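Side-chain contact in bifunctional protein PutA (Bdellovibrio bacteriovorus, PDB 5UR2), which probably couples proline dehydrogenase and L-glutamate gamma-semialdehyde dehydrogenase activities in one chain, oxidising L-proline to L-glutamate with FAD and NAD(+): residues B[720-723]-B[724-728]. Residues are numbered along the deposited sequence; the frame is centred on the assembly and turned at random.
Sequences KAVG and LHIMN
V722 and I726, one helical turn apart, meet through methyl groups: CG1 of V722 lies 3.8 Å from CD1 of I726. I726 reaches back along the helix because its CG1 stands anti to the carbonyl carbon (chi1 -73°). Branched apolar residues suit this side, where V722 rests on F716 and I726 on F716 and I714 of strand 711-717. On another side K720 and L724 touch more loosely, CG of K720 being 4.2 Å from CD1 of L724. Both pack against M948, while the lysine chain bends at chi3 and its NZ forms a salt bridge with E900. These residues open helix 720-730, the crossover of a beta-alpha-beta unit between strands 711-717 and 742-746 in the Rossmann-type part of the aldehyde dehydrogenase fold. Backbone bonds hold the turn: L724 N to K720 O spans 2.9 Å, whereas H725 N to A721 O is longer at 3.3 Å. M727 N bonds to G723 O; G723, lacking a side chain, keeps the helix slim where it is buried. The methionine folds back to bring CE within 3.6 Å of that same oxygen. Its flexible thioether suits the subunit interface, where M727 packs on V740 of the second subunit and L724 on V733 of that subunit.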
ATOM      1  N   LYS B 720      29.917   4.230   1.181  1.00 45.07           N
ATOM      2  CA  LYS B 720      29.512   4.559   2.540  1.00 41.32           C
ATOM      3  C   LYS B 720      30.036   5.933   2.939  1.00 41.33           C
ATOM      4  O   LYS B 720      29.301   6.749   3.507  1.00 44.72           O
ATOM      5  CB  LYS B 720      30.031   3.496   3.504  1.00 35.91           C
ATOM      6  CG  LYS B 720      29.418   3.556   4.892  1.00 29.97           C
ATOM      7  CD  LYS B 720      30.110   2.584   5.847  1.00 29.40           C
ATOM      8  CE  LYS B 720      31.524   3.071   6.139  1.00 34.31           C
ATOM      9  NZ  LYS B 720      32.114   2.431   7.318  1.00 43.09           N
ATOM     10  N   ALA B 721      31.301   6.214   2.618  1.00 34.91           N
ATOM     11  CA  ALA B 721      31.924   7.470   3.021  1.00 32.77           C
ATOM     12  C   ALA B 721      31.179   8.677   2.456  1.00 32.74           C
ATOM     13  O   ALA B 721      31.015   9.695   3.138  1.00 33.27           O
ATOM     14  CB  ALA B 721      33.388   7.479   2.579  1.00 38.71           C
ATOM     15  N   VAL B 722      30.770   8.609   1.191  1.00 37.18           N
ATOM     16  CA  VAL B 722      30.031   9.724   0.609  1.00 33.79           C
ATOM     17  C   VAL B 722      28.623   9.791   1.196  1.00 24.67           C
ATOM     18  O   VAL B 722      28.110  10.878   1.495  1.00 25.28           O
ATOM     19  CB  VAL B 722      30.013   9.606  -0.927  1.00 35.67           C
ATOM     20  CG1 VAL B 722      29.346  10.822  -1.539  1.00 30.41           C
ATOM     21  CG2 VAL B 722      31.434   9.450  -1.454  1.00 41.74           C
ATOM     22  N   GLY B 723      27.978   8.629   1.357  1.00 28.67           N
ATOM     23  CA  GLY B 723      26.629   8.583   1.904  1.00 25.45           C
ATOM     24  C   GLY B 723      26.527   9.201   3.285  1.00 30.51           C
ATOM     25  O   GLY B 723      25.594   9.952   3.574  1.00 28.38           O
ATOM     26  N   LEU B 724      27.476   8.872   4.163  1.00 27.83           N
ATOM     27  CA  LEU B 724      27.487   9.480   5.483  1.00 25.43           C
ATOM     28  C   LEU B 724      27.708  10.984   5.387  1.00 33.15           C
ATOM     29  O   LEU B 724      27.066  11.755   6.111  1.00 37.53           O
ATOM     30  CB  LEU B 724      28.562   8.829   6.359  1.00 22.93           C
ATOM     31  CG  LEU B 724      28.345   7.323   6.554  1.00 40.00           C
ATOM     32  CD1 LEU B 724      29.331   6.748   7.545  1.00 45.79           C
ATOM     33  CD2 LEU B 724      26.911   6.991   6.947  1.00 34.90           C
ATOM     34  N   HIS B 725      28.611  11.423   4.501  1.00 30.66           N
ATOM     35  CA  HIS B 725      28.852  12.856   4.336  1.00 29.68           C
ATOM     36  C   HIS B 725      27.585  13.564   3.871  1.00 27.59           C
ATOM     37  O   HIS B 725      27.198  14.604   4.422  1.00 31.98           O
ATOM     38  CB  HIS B 725      29.994  13.091   3.332  1.00 33.73           C
ATOM     39  CG  HIS B 725      30.217  14.537   2.993  1.00 35.18           C
ATOM     40  ND1 HIS B 725      30.819  15.426   3.859  1.00 38.48           N
ATOM     41  CD2 HIS B 725      29.837  15.263   1.915  1.00 34.68           C
ATOM     42  CE1 HIS B 725      30.846  16.627   3.307  1.00 37.77           C
ATOM     43  NE2 HIS B 725      30.243  16.558   2.132  1.00 38.57           N
ATOM     44  N   ILE B 726      26.901  12.982   2.880  1.00 26.84           N
ATOM     45  CA  ILE B 726      25.680  13.579   2.337  1.00 25.20           C
ATOM     46  C   ILE B 726      24.599  13.657   3.407  1.00 28.64           C
ATOM     47  O   ILE B 726      23.906  14.672   3.542  1.00 22.47           O
ATOM     48  CB  ILE B 726      25.197  12.774   1.118  1.00 22.18           C
ATOM     49  CG1 ILE B 726      26.116  13.024  -0.080  1.00 18.39           C
ATOM     50  CG2 ILE B 726      23.734  13.133   0.800  1.00 24.02           C
ATOM     51  CD1 ILE B 726      25.785  12.197  -1.304  1.00 23.72           C
ATOM     52  N   MET B 727      24.440  12.594   4.193  1.00 29.10           N
ATOM     53  CA  MET B 727      23.400  12.628   5.211  1.00 32.68           C
ATOM     54  C   MET B 727      23.713  13.684   6.256  1.00 31.30           C
ATOM     55  O   MET B 727      22.807  14.355   6.760  1.00 27.74           O
ATOM     56  CB  MET B 727      23.240  11.252   5.859  1.00 34.48           C
ATOM     57  CG  MET B 727      22.555  10.247   4.960  1.00 38.79           C
ATOM     58  SD  MET B 727      22.238   8.691   5.814  1.00 44.17           S
ATOM     59  CE  MET B 727      23.899   8.247   6.235  1.00 40.42           C
ATOM     60  N   ASN B 728      24.993  13.876   6.547  1.00 34.57           N
ATOM     61  CA  ASN B 728      25.396  14.936   7.456  1.00 31.98           C
ATOM     62  C   ASN B 728      25.067  16.311   6.880  1.00 32.04           C
ATOM     63  O   ASN B 728      24.465  17.158   7.555  1.00 31.44           O
ATOM     64  CB  ASN B 728      26.886  14.799   7.731  1.00 38.98           C
ATOM     65  CG  ASN B 728      27.248  15.277   9.078  1.00 49.58           C
ATOM     66  OD1 ASN B 728      27.645  16.428   9.232  1.00 58.69           O
ATOM     67  ND2 ASN B 728      27.083  14.416  10.092  1.00 49.66           N
TER